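Local coordinates for TetR family transcriptional regulator (Rhodococcus erythropolis, PDB 4ZA6), which probably acts as a DNA-binding repressor, controlling expression of the quorum-sensing signal degradation gene qsdA, at residues Glu22-Ser27 / Gly45-Leu50; Ala58-Tyr63 / Glu117-Ser122; Gln73-Ile78 / Gly135-Thr140; Arg152-His157 / Asp175-Leu180. One frame throughout, in Å; residues are numbered along the deposited sequence.

In the fold
From the N terminus, contact 1 closes first, bringing the turn ahead of helix 26-33 back to the start of helix 47-69 and so enclosing the helix-turn-helix. Further along helix 47-69, contact 2 opens and reaches helix 115-133. Contact 3 begins inside that loop, at the start of helix 74-90, and closes beyond it in the loop after helix 115-133, so contacts 2 and 3 cross. Contact 4 follows in series, pairing helices 143-158 and 170-181. None encloses another. A salt bridge from E117 to R152 joins contacts 2 and 4, and I78 packs on I177 between contacts 3 and 4. Contact 1 stands apart at the DNA-binding end.

Contact 1: Glu22-Ser27 / Gly45-Leu50; sequences EPLDMS and GNRDEL
R47 lays its side chain across the backbone of L24. With CG anti to the backbone N (chi1 -166°) and the chain extended as far as NE, the arm spans the gap and brings NE to 2.8 Å from L24 O. L24 CB sits over one face of the guanidinium, toward its rim, while P23 CB meets the group at its edge, in plane, 3.9 Å from NH2. NH1 makes a salt bridge with E102. Replacing R47 by alanine removes the guanidinium and is likely to cost E102 this salt bridge and leave the backbone around L24 uncovered.

Beside this arm the contact is apolar. M26, bent at chi2 and chi3, sets its CG against R47 CB, the two chains crossing obliquely, and turns its methyl CE in against the start of helix 47-69, 3.6 Å from G45 O and 3.8 Å from L50 CD2. L24 and L50 cross at about a right angle, CD2 to CD2 at 3.9 Å. A14 of helix 4-19 backs both leucines, and L40 and V44 of helix 37-44 close round M26.

The helix start is fixed by a capping box: E49 N gives to N46 OD1 at 3.0 Å, approaching nearly in line with the C=O bond, and N46 N to E49 OE1 at 3.1 Å. On the other segment D25 caps helix 26-33 through L28 N and, weakly, S27 N. This is the three-helix head of a TetR-family regulator, whose helix-turn-helix, 26-33 and 37-44, is held against the first turn of helix 47-69.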
loop_
_atom_site.group_PDB
_atom_site.type_symbol
_atom_site.label_atom_id
_atom_site.label_comp_id
_atom_site.label_asym_id
_atom_site.label_seq_id
_atom_site.Cartn_x
_atom_site.Cartn_y
_atom_site.Cartn_z
ATOM N N GLU A 22 -11.112 -14.607 -3.934
ATOM C CA GLU A 22 -10.910 -15.991 -3.543
ATOM C C GLU A 22 -9.755 -15.998 -2.562
ATOM O O GLU A 22 -8.774 -15.289 -2.802
ATOM C CB GLU A 22 -10.529 -16.848 -4.765
ATOM C CG GLU A 22 -11.579 -16.887 -5.863
ATOM C CD GLU A 22 -11.184 -17.561 -7.164
ATOM O OE1 GLU A 22 -10.215 -18.357 -7.173
ATOM O OE2 GLU A 22 -11.887 -17.324 -8.173
ATOM N N PRO A 23 -9.809 -16.788 -1.466
ATOM C CA PRO A 23 -8.650 -16.844 -0.565
ATOM C C PRO A 23 -7.429 -17.431 -1.281
ATOM O O PRO A 23 -7.585 -18.173 -2.250
ATOM C CB PRO A 23 -9.135 -17.744 0.578
ATOM C CG PRO A 23 -10.207 -18.601 -0.033
ATOM C CD PRO A 23 -10.886 -17.704 -1.030
ATOM N N LEU A 24 -6.219 -17.079 -0.831
ATOM C CA LEU A 24 -4.981 -17.553 -1.460
ATOM C C LEU A 24 -4.612 -18.980 -1.048
ATOM O O LEU A 24 -3.724 -19.187 -0.219
ATOM C CB LEU A 24 -3.821 -16.587 -1.189
ATOM C CG LEU A 24 -2.833 -16.392 -2.318
ATOM C CD1 LEU A 24 -3.423 -15.462 -3.375
ATOM C CD2 LEU A 24 -1.544 -15.775 -1.792
ATOM N N ASP A 25 -5.254 -19.960 -1.677
ATOM C CA ASP A 25 -5.042 -21.378 -1.420
ATOM C C ASP A 25 -3.816 -21.829 -2.193
ATOM O O ASP A 25 -3.861 -21.890 -3.419
ATOM C CB ASP A 25 -6.287 -22.169 -1.861
ATOM C CG ASP A 25 -6.326 -23.619 -1.419
ATOM O OD1 ASP A 25 -5.319 -24.330 -1.624
ATOM O OD2 ASP A 25 -7.380 -24.056 -0.916
ATOM N N MET A 26 -2.712 -22.112 -1.470
ATOM C CA MET A 26 -1.416 -22.514 -2.030
ATOM C C MET A 26 -1.460 -23.810 -2.821
ATOM O O MET A 26 -0.734 -23.939 -3.811
ATOM C CB MET A 26 -0.296 -22.499 -0.976
ATOM C CG MET A 26 -0.005 -21.128 -0.399
ATOM S SD MET A 26 0.370 -19.811 -1.614
ATOM C CE MET A 26 2.126 -19.727 -1.467
ATOM N N SER A 27 -2.379 -24.723 -2.464
ATOM C CA SER A 27 -2.577 -25.976 -3.190
ATOM C C SER A 27 -3.276 -25.707 -4.528
ATOM O O SER A 27 -2.848 -26.245 -5.556
ATOM C CB SER A 27 -3.360 -26.978 -2.347
ATOM O OG SER A 27 -2.481 -27.670 -1.477
ATOM N N GLY A 45 7.790 -18.361 -1.493
ATOM C CA GLY A 45 7.738 -18.425 -0.040
ATOM C C GLY A 45 6.363 -18.868 0.404
ATOM O O GLY A 45 5.588 -19.410 -0.397
ATOM N N ASN A 46 6.046 -18.655 1.681
ATOM C CA ASN A 46 4.742 -19.049 2.198
ATOM C C ASN A 46 3.609 -18.125 1.680
ATOM O O ASN A 46 3.870 -17.151 0.960
ATOM C CB ASN A 46 4.764 -19.163 3.740
ATOM C CG ASN A 46 5.098 -17.892 4.488
ATOM O OD1 ASN A 46 4.627 -16.790 4.179
ATOM N ND2 ASN A 46 5.876 -18.027 5.546
ATOM N N ARG A 47 2.363 -18.467 2.036
ATOM C CA ARG A 47 1.124 -17.784 1.700
ATOM C C ARG A 47 1.140 -16.302 2.109
ATOM O O ARG A 47 0.651 -15.459 1.351
ATOM C CB ARG A 47 -0.021 -18.532 2.401
ATOM C CG ARG A 47 -1.414 -18.192 1.937
ATOM C CD ARG A 47 -2.412 -18.774 2.926
ATOM N NE ARG A 47 -3.803 -18.542 2.531
ATOM C CZ ARG A 47 -4.485 -17.430 2.793
ATOM N NH1 ARG A 47 -3.899 -16.417 3.423
ATOM N NH2 ARG A 47 -5.749 -17.309 2.399
ATOM N N ASP A 48 1.696 -15.979 3.300
ATOM C CA ASP A 48 1.745 -14.598 3.774
ATOM C C ASP A 48 2.735 -13.749 2.962
ATOM O O ASP A 48 2.390 -12.627 2.593
ATOM C CB ASP A 48 1.990 -14.526 5.289
ATOM C CG ASP A 48 0.880 -15.130 6.157
ATOM O OD1 ASP A 48 -0.229 -15.423 5.614
ATOM O OD2 ASP A 48 1.102 -15.289 7.375
ATOM N N GLU A 49 3.917 -14.309 2.633
ATOM C CA GLU A 49 4.953 -13.630 1.835
ATOM C C GLU A 49 4.420 -13.330 0.439
ATOM O O GLU A 49 4.633 -12.227 -0.074
ATOM C CB GLU A 49 6.225 -14.488 1.718
ATOM C CG GLU A 49 6.994 -14.631 3.017
ATOM C CD GLU A 49 8.238 -15.482 2.851
ATOM O OE1 GLU A 49 8.116 -16.730 2.879
ATOM O OE2 GLU A 49 9.331 -14.901 2.654
ATOM N N LEU A 50 3.707 -14.314 -0.168
ATOM C CA LEU A 50 3.107 -14.159 -1.491
ATOM C C LEU A 50 1.959 -13.141 -1.467
ATOM O O LEU A 50 1.890 -12.307 -2.353
ATOM C CB LEU A 50 2.642 -15.513 -2.044
ATOM C CG LEU A 50 1.988 -15.475 -3.425
ATOM C CD1 LEU A 50 2.896 -14.819 -4.495
ATOM C CD2 LEU A 50 1.554 -16.819 -3.827
#

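Contact 2: Ala58-Tyr63 / Glu117-Ser122; sequences ATERTY and ESISAS
T59, E60 and Y63 meet I119 and S120 where helix 47-69, the long connector from the DNA-binding head in TetR-family proteins, packs on helix 115-133 of the regulatory domain. The two short segments run nearly parallel, their axes crossing at -24° and approaching to 9.5 Å.

I119 fills the middle. Its CG1 stands anti to the backbone N (chi1 -167°), which sends CD1 out to the carboxylate end of E60, 3.9 Å from OE1, and leaves CG2 to lie against T59 CG2 at 4.0 Å. E60 and I119 cross at about a right angle, with E60 CB resting on I119 CG1; the polar end of E60 is taken by R64, which pairs with OE2. T59 and I119 instead slide past each other in opposite directions.

T59 CG2, likewise anti to its backbone N, touches S120 OG at 3.4 Å, a methyl on a hydroxyl oxygen that is hydrogen-bonded to I116 O one turn back. Y63 then reaches past T59, and its OH lies 3.7 Å from S120 CB; the ring approaches S120 obliquely, and its CE2 is 3.8 Å from S120 OG. No hydrogen bond crosses between the segments.

T59 OG1 turns the other way, to L55 O and to a bound methylpentanediol, probably from the crystallisation liquor, that may mark a pocket beside the seam. I123 and T124 extend the packing along helix 115-133, V151 of helix 143-158 also touches S120, and helix 74-90 touches T62 on the connector's far flank.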
loop_
_atom_site.group_PDB
_atom_site.type_symbol
_atom_site.label_atom_id
_atom_site.label_comp_id
_atom_site.label_asym_id
_atom_site.label_seq_id
_atom_site.Cartn_x
_atom_site.Cartn_y
_atom_site.Cartn_z
ATOM N N ALA A 58 -0.273 -4.192 -6.034
ATOM C CA ALA A 58 -1.565 -3.487 -6.116
ATOM C C ALA A 58 -1.419 -2.084 -5.493
ATOM O O ALA A 58 -2.006 -1.135 -5.997
ATOM C CB ALA A 58 -2.640 -4.266 -5.372
ATOM N N THR A 59 -0.645 -1.962 -4.377
ATOM C CA THR A 59 -0.361 -0.676 -3.721
ATOM C C THR A 59 0.374 0.273 -4.713
ATOM O O THR A 59 0.005 1.440 -4.837
ATOM C CB THR A 59 0.470 -0.899 -2.448
ATOM O OG1 THR A 59 -0.328 -1.604 -1.490
ATOM C CG2 THR A 59 0.972 0.415 -1.833
ATOM N N GLU A 60 1.398 -0.231 -5.402
ATOM C CA GLU A 60 2.180 0.543 -6.383
ATOM C C GLU A 60 1.286 1.065 -7.472
ATOM O O GLU A 60 1.318 2.257 -7.738
ATOM C CB GLU A 60 3.343 -0.302 -6.947
ATOM C CG GLU A 60 4.117 0.365 -8.075
ATOM C CD GLU A 60 5.519 -0.184 -8.272
ATOM O OE1 GLU A 60 5.736 -1.392 -8.021
ATOM O OE2 GLU A 60 6.411 0.604 -8.661
ATOM N N ARG A 61 0.434 0.197 -8.070
ATOM C CA ARG A 61 -0.534 0.609 -9.109
ATOM C C ARG A 61 -1.463 1.739 -8.618
ATOM O O ARG A 61 -1.697 2.697 -9.344
ATOM C CB ARG A 61 -1.357 -0.590 -9.595
ATOM C CG ARG A 61 -0.533 -1.586 -10.438
ATOM C CD ARG A 61 -1.406 -2.637 -11.121
ATOM N NE ARG A 61 -2.188 -3.454 -10.176
ATOM C CZ ARG A 61 -1.787 -4.611 -9.663
ATOM N NH1 ARG A 61 -0.596 -5.103 -9.972
ATOM N NH2 ARG A 61 -2.578 -5.287 -8.844
ATOM N N THR A 62 -1.921 1.665 -7.362
ATOM C CA THR A 62 -2.785 2.676 -6.730
ATOM C C THR A 62 -2.059 4.019 -6.630
ATOM O O THR A 62 -2.619 5.046 -7.039
ATOM C CB THR A 62 -3.303 2.150 -5.380
ATOM O OG1 THR A 62 -4.069 0.992 -5.662
ATOM C CG2 THR A 62 -4.179 3.166 -4.627
ATOM N N TYR A 63 -0.809 4.001 -6.123
ATOM C CA TYR A 63 0.045 5.189 -5.966
ATOM C C TYR A 63 0.319 5.868 -7.315
ATOM O O TYR A 63 0.220 7.089 -7.415
ATOM C CB TYR A 63 1.385 4.784 -5.332
ATOM C CG TYR A 63 1.479 5.023 -3.842
ATOM C CD1 TYR A 63 1.924 6.243 -3.335
ATOM C CD2 TYR A 63 1.214 4.004 -2.937
ATOM C CE1 TYR A 63 2.031 6.466 -1.960
ATOM C CE2 TYR A 63 1.292 4.221 -1.561
ATOM C CZ TYR A 63 1.747 5.439 -1.077
ATOM O OH TYR A 63 1.835 5.661 0.280
ATOM N N GLU A 117 4.415 -1.692 3.472
ATOM C CA GLU A 117 5.061 -0.479 3.986
ATOM C C GLU A 117 6.308 -0.086 3.193
ATOM O O GLU A 117 6.521 1.100 3.014
ATOM C CB GLU A 117 5.374 -0.552 5.492
ATOM C CG GLU A 117 4.162 -0.414 6.407
ATOM C CD GLU A 117 4.449 -0.236 7.892
ATOM O OE1 GLU A 117 5.558 -0.587 8.354
ATOM O OE2 GLU A 117 3.576 0.314 8.593
ATOM N N SER A 118 7.124 -1.056 2.708
ATOM C CA SER A 118 8.350 -0.741 1.939
ATOM C C SER A 118 8.067 -0.074 0.615
ATOM O O SER A 118 8.729 0.901 0.295
ATOM C CB SER A 118 9.203 -1.986 1.693
ATOM O OG SER A 118 9.637 -2.528 2.929
ATOM N N ILE A 119 7.116 -0.603 -0.173
ATOM C CA ILE A 119 6.780 0.014 -1.458
ATOM C C ILE A 119 6.088 1.369 -1.236
ATOM O O ILE A 119 6.412 2.331 -1.932
ATOM C CB ILE A 119 6.009 -0.948 -2.412
ATOM C CG1 ILE A 119 5.947 -0.401 -3.877
ATOM C CG2 ILE A 119 4.601 -1.282 -1.885
ATOM C CD1 ILE A 119 7.264 -0.294 -4.619
ATOM N N SER A 120 5.193 1.463 -0.232
ATOM C CA SER A 120 4.510 2.721 0.093
ATOM C C SER A 120 5.575 3.791 0.439
ATOM O O SER A 120 5.551 4.869 -0.153
ATOM C CB SER A 120 3.537 2.524 1.253
ATOM O OG SER A 120 2.537 1.573 0.923
ATOM N N ALA A 121 6.556 3.443 1.315
ATOM C CA ALA A 121 7.662 4.335 1.746
ATOM C C ALA A 121 8.615 4.734 0.585
ATOM O O ALA A 121 8.995 5.899 0.488
ATOM C CB ALA A 121 8.452 3.680 2.872
ATOM N N SER A 122 8.969 3.792 -0.298
ATOM C CA SER A 122 9.858 4.087 -1.439
ATOM C C SER A 122 9.162 4.923 -2.518
ATOM O O SER A 122 9.799 5.793 -3.102
ATOM C CB SER A 122 10.467 2.806 -2.012
ATOM O OG SER A 122 9.467 2.028 -2.641
#

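Contact 3: Gln73-Ile78 / Gly135-Thr140; sequences QGPEYI and GQLTIT
G74 O takes backbone N-H groups from I78, at 3.1 Å, and more weakly from Y77, while the CA of the same glycine lies 3.4 Å from Q136 O across the contact. There is no room here for a side chain, since a CB on G74 would clash with that carbonyl. G74 N is held by Q131 OE1.

Q136, bent at chi2, folds over the chain at this point. Its NE2 presses on Q73 CG at 3.3 Å, a contact with the aliphatic part of the other glutamine, and the two amide planes are 37° apart. With alanine in place of Q136 the amide is gone, and Q73, having lost this neighbour over its CB and CG, is likely to turn more freely.

The loop begins at G135 with a Schellman motif ending helix 115-133, and passes over the first turn of helix 74-90 in the regulatory domain of this TetR-family protein. L137, CG anti to the backbone N (chi1 -176°), points its fork at that turn: CD1 lands on P75 CG at 3.9 Å and CD2 on I78 CD1 at 3.8 Å, the leucine and isoleucine crossing at about a right angle. L128 of helix 115-133 supports the leucine, and L181 of helix 170-181 covers P75 and I78.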
loop_
_atom_site.group_PDB
_atom_site.type_symbol
_atom_site.label_atom_id
_atom_site.label_comp_id
_atom_site.label_asym_id
_atom_site.label_seq_id
_atom_site.Cartn_x
_atom_site.Cartn_y
_atom_site.Cartn_z
ATOM N N GLN A 73 1.211 21.358 -6.875
ATOM C CA GLN A 73 2.629 21.111 -6.591
ATOM C C GLN A 73 2.852 21.140 -5.083
ATOM O O GLN A 73 1.957 21.521 -4.337
ATOM C CB GLN A 73 3.496 22.200 -7.257
ATOM C CG GLN A 73 3.648 22.010 -8.767
ATOM C CD GLN A 73 3.108 23.158 -9.585
ATOM O OE1 GLN A 73 2.347 24.013 -9.104
ATOM N NE2 GLN A 73 3.454 23.170 -10.866
ATOM N N GLY A 74 4.039 20.740 -4.658
ATOM C CA GLY A 74 4.459 20.757 -3.267
ATOM C C GLY A 74 3.581 20.002 -2.291
ATOM O O GLY A 74 3.044 18.946 -2.633
ATOM N N PRO A 75 3.408 20.547 -1.061
ATOM C CA PRO A 75 2.567 19.865 -0.059
ATOM C C PRO A 75 1.110 19.673 -0.473
ATOM O O PRO A 75 0.515 18.698 -0.068
ATOM C CB PRO A 75 2.690 20.753 1.176
ATOM C CG PRO A 75 3.950 21.555 0.959
ATOM C CD PRO A 75 3.980 21.794 -0.512
ATOM N N GLU A 76 0.559 20.555 -1.303
ATOM C CA GLU A 76 -0.826 20.404 -1.759
ATOM C C GLU A 76 -0.985 19.199 -2.703
ATOM O O GLU A 76 -2.002 18.497 -2.633
ATOM C CB GLU A 76 -1.394 21.717 -2.349
ATOM C CG GLU A 76 -0.395 22.636 -3.019
ATOM C CD GLU A 76 0.252 23.726 -2.192
ATOM O OE1 GLU A 76 -0.378 24.791 -2.003
ATOM O OE2 GLU A 76 1.418 23.537 -1.782
ATOM N N TYR A 77 0.050 18.924 -3.530
ATOM C CA TYR A 77 0.077 17.771 -4.451
ATOM C C TYR A 77 0.234 16.495 -3.651
ATOM O O TYR A 77 -0.457 15.517 -3.943
ATOM C CB TYR A 77 1.209 17.915 -5.490
ATOM C CG TYR A 77 1.488 16.680 -6.322
ATOM C CD1 TYR A 77 0.751 16.407 -7.469
ATOM C CD2 TYR A 77 2.512 15.802 -5.978
ATOM C CE1 TYR A 77 1.014 15.279 -8.244
ATOM C CE2 TYR A 77 2.788 14.675 -6.749
ATOM C CZ TYR A 77 2.028 14.412 -7.874
ATOM O OH TYR A 77 2.292 13.302 -8.638
ATOM N N ILE A 78 1.160 16.487 -2.658
ATOM C CA ILE A 78 1.416 15.322 -1.812
ATOM C C ILE A 78 0.148 14.980 -1.049
ATOM O O ILE A 78 -0.236 13.817 -0.997
ATOM C CB ILE A 78 2.630 15.555 -0.873
ATOM C CG1 ILE A 78 3.939 15.740 -1.692
ATOM C CG2 ILE A 78 2.765 14.407 0.137
ATOM C CD1 ILE A 78 5.008 16.623 -1.009
ATOM N N GLY A 135 11.808 22.272 -6.899
ATOM C CA GLY A 135 11.870 23.497 -6.094
ATOM C C GLY A 135 10.545 23.827 -5.434
ATOM O O GLY A 135 10.280 24.986 -5.116
ATOM N N GLN A 136 9.712 22.805 -5.198
ATOM C CA GLN A 136 8.359 22.947 -4.635
ATOM C C GLN A 136 8.230 22.498 -3.184
ATOM O O GLN A 136 7.167 22.668 -2.577
ATOM C CB GLN A 136 7.344 22.154 -5.486
ATOM C CG GLN A 136 7.364 22.468 -6.994
ATOM C CD GLN A 136 6.787 23.806 -7.389
ATOM O OE1 GLN A 136 6.776 24.774 -6.631
ATOM N NE2 GLN A 136 6.328 23.902 -8.624
ATOM N N LEU A 137 9.292 21.908 -2.638
ATOM C CA LEU A 137 9.242 21.412 -1.269
ATOM C C LEU A 137 10.545 21.635 -0.514
ATOM O O LEU A 137 11.623 21.306 -1.004
ATOM C CB LEU A 137 8.843 19.905 -1.279
ATOM C CG LEU A 137 8.639 19.202 0.081
ATOM C CD1 LEU A 137 7.395 19.692 0.795
ATOM C CD2 LEU A 137 8.563 17.706 -0.110
ATOM N N THR A 138 10.429 22.117 0.704
ATOM C CA THR A 138 11.573 22.313 1.580
ATOM C C THR A 138 11.488 21.274 2.714
ATOM O O THR A 138 10.502 21.241 3.450
ATOM C CB THR A 138 11.644 23.774 2.064
ATOM O OG1 THR A 138 11.668 24.614 0.917
ATOM C CG2 THR A 138 12.888 24.055 2.900
ATOM N N ILE A 139 12.492 20.386 2.795
ATOM C CA ILE A 139 12.538 19.359 3.829
ATOM C C ILE A 139 13.855 19.388 4.567
ATOM O O ILE A 139 14.860 19.832 4.001
ATOM C CB ILE A 139 12.174 17.940 3.307
ATOM C CG1 ILE A 139 13.146 17.443 2.209
ATOM C CG2 ILE A 139 10.701 17.879 2.896
ATOM C CD1 ILE A 139 12.890 15.962 1.706
ATOM N N THR A 140 13.836 18.963 5.846
ATOM C CA THR A 140 15.032 18.945 6.709
ATOM C C THR A 140 15.562 17.540 6.906
ATOM O O THR A 140 16.730 17.365 7.240
ATOM C CB THR A 140 14.812 19.690 8.043
ATOM O OG1 THR A 140 13.660 19.184 8.728
ATOM C CG2 THR A 140 14.691 21.179 7.851
#

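Contact 4: Arg152-His157 / Asp175-Leu180; sequences RICDVH and DLIALL
I153 is the bump that fits between L176 and L180, two side chains one turn apart on the facing helix. Its CG1 takes the crowded position between backbone N and carbonyl carbon (chi1 59°), so that CD1 drops into the groove, 3.8 Å from L176 CB and, more tightly than usual, 3.5 Å from L180 CD1. The floor is backbone, with L176 O 3.7 Å from the same methyl.

L176 answers in the reverse direction. Its CD1 enters the hollow between I153 and H157, 3.7 Å from I153 O and 3.4 Å from H157 NE2. The side chains of L176 and H157 cross at about a right angle, and E169 takes ND1 of the ring. Beside this pair C154 SG nestles against I177, touching CG1 at 3.3 Å. The helices run antiparallel, 171° between their directions, with axes 9.7 Å apart. L79 and F82 of helix 74-90 back I177.

Helices 143-158 and 170-181 are the last two of the fold, the pair through which many TetR-family repressors dimerise, although the assembly here is a single chain. With no hydrogen bond between the segments, the hold comes mostly from interlocking apolar side chains.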
loop_
_atom_site.group_PDB
_atom_site.type_symbol
_atom_site.label_atom_id
_atom_site.label_comp_id
_atom_site.label_asym_id
_atom_site.label_seq_id
_atom_site.Cartn_x
_atom_site.Cartn_y
_atom_site.Cartn_z
ATOM N N ARG A 152 4.052 5.153 8.097
ATOM C CA ARG A 152 3.851 4.663 9.476
ATOM C C ARG A 152 2.761 5.413 10.240
ATOM O O ARG A 152 2.060 4.790 11.030
ATOM C CB ARG A 152 5.156 4.727 10.284
ATOM C CG ARG A 152 6.267 3.774 9.811
ATOM C CD ARG A 152 6.014 2.328 10.158
ATOM N NE ARG A 152 6.058 2.116 11.609
ATOM C CZ ARG A 152 5.713 0.975 12.194
ATOM N NH1 ARG A 152 5.268 -0.040 11.469
ATOM N NH2 ARG A 152 5.788 0.849 13.512
ATOM N N ILE A 153 2.661 6.759 10.056
ATOM C CA ILE A 153 1.678 7.599 10.765
ATOM C C ILE A 153 0.305 7.487 10.191
ATOM O O ILE A 153 -0.651 7.680 10.930
ATOM C CB ILE A 153 2.046 9.107 10.948
ATOM C CG1 ILE A 153 2.283 9.862 9.627
ATOM C CG2 ILE A 153 3.071 9.323 12.009
ATOM C CD1 ILE A 153 2.733 11.218 9.731
ATOM N N CYS A 154 0.205 7.232 8.872
ATOM C CA CYS A 154 -1.046 7.153 8.123
ATOM C C CYS A 154 -1.723 5.830 8.135
ATOM O O CYS A 154 -2.951 5.804 8.187
ATOM C CB CYS A 154 -0.846 7.635 6.690
ATOM S SG CYS A 154 -0.436 9.389 6.571
ATOM N N ASP A 155 -0.962 4.733 7.955
ATOM C CA ASP A 155 -1.593 3.439 7.797
ATOM C C ASP A 155 -2.518 2.949 8.921
ATOM O O ASP A 155 -3.602 2.416 8.612
ATOM C CB ASP A 155 -0.660 2.387 7.229
ATOM C CG ASP A 155 0.551 2.020 8.055
ATOM O OD1 ASP A 155 0.602 2.405 9.271
ATOM O OD2 ASP A 155 1.439 1.327 7.507
ATOM N N VAL A 156 -2.184 3.256 10.198
ATOM C CA VAL A 156 -3.053 2.868 11.327
ATOM C C VAL A 156 -4.402 3.593 11.285
ATOM O O VAL A 156 -5.382 3.099 11.843
ATOM C CB VAL A 156 -2.372 2.931 12.732
ATOM C CG1 VAL A 156 -1.318 1.826 12.871
ATOM C CG2 VAL A 156 -1.757 4.304 12.990
ATOM N N HIS A 157 -4.440 4.782 10.632
ATOM C CA HIS A 157 -5.663 5.575 10.495
ATOM C C HIS A 157 -6.461 5.062 9.330
ATOM O O HIS A 157 -7.681 4.893 9.460
ATOM C CB HIS A 157 -5.360 7.077 10.367
ATOM C CG HIS A 157 -4.867 7.669 11.643
ATOM N ND1 HIS A 157 -5.707 7.857 12.714
ATOM C CD2 HIS A 157 -3.618 8.036 12.000
ATOM C CE1 HIS A 157 -4.956 8.356 13.678
ATOM N NE2 HIS A 157 -3.702 8.502 13.289
ATOM N N ASP A 175 -4.090 15.255 8.195
ATOM C CA ASP A 175 -3.656 16.265 9.164
ATOM C C ASP A 175 -2.229 15.958 9.606
ATOM O O ASP A 175 -1.415 16.876 9.734
ATOM C CB ASP A 175 -4.595 16.282 10.377
ATOM C CG ASP A 175 -5.971 16.869 10.142
ATOM O OD1 ASP A 175 -6.098 17.737 9.266
ATOM O OD2 ASP A 175 -6.910 16.503 10.894
ATOM N N LEU A 176 -1.921 14.660 9.799
ATOM C CA LEU A 176 -0.583 14.169 10.185
ATOM C C LEU A 176 0.449 14.373 9.065
ATOM O O LEU A 176 1.584 14.757 9.352
ATOM C CB LEU A 176 -0.644 12.704 10.613
ATOM C CG LEU A 176 -1.241 12.453 12.008
ATOM C CD1 LEU A 176 -1.621 10.992 12.170
ATOM C CD2 LEU A 176 -0.258 12.859 13.132
ATOM N N ILE A 177 0.046 14.157 7.794
ATOM C CA ILE A 177 0.908 14.408 6.622
ATOM C C ILE A 177 1.241 15.896 6.561
ATOM O O ILE A 177 2.419 16.245 6.430
ATOM C CB ILE A 177 0.279 13.904 5.307
ATOM C CG1 ILE A 177 0.085 12.395 5.342
ATOM C CG2 ILE A 177 1.115 14.330 4.086
ATOM C CD1 ILE A 177 -0.980 11.918 4.378
ATOM N N ALA A 178 0.204 16.767 6.674
ATOM C CA ALA A 178 0.361 18.233 6.685
ATOM C C ALA A 178 1.371 18.649 7.766
ATOM O O ALA A 178 2.343 19.322 7.459
ATOM C CB ALA A 178 -0.973 18.903 6.962
ATOM N N LEU A 179 1.165 18.179 9.017
ATOM C CA LEU A 179 2.048 18.441 10.161
ATOM C C LEU A 179 3.461 17.976 9.892
ATOM O O LEU A 179 4.395 18.705 10.182
ATOM C CB LEU A 179 1.486 17.750 11.415
ATOM C CG LEU A 179 2.292 17.848 12.698
ATOM C CD1 LEU A 179 2.203 19.263 13.325
ATOM C CD2 LEU A 179 1.843 16.785 13.679
ATOM N N LEU A 180 3.632 16.787 9.298
ATOM C CA LEU A 180 4.959 16.294 8.952
ATOM C C LEU A 180 5.633 17.173 7.877
ATOM O O LEU A 180 6.841 17.366 7.919
ATOM C CB LEU A 180 4.892 14.840 8.476
ATOM C CG LEU A 180 6.037 13.986 8.987
ATOM C CD1 LEU A 180 5.613 13.156 10.165
ATOM C CD2 LEU A 180 6.634 13.125 7.881
#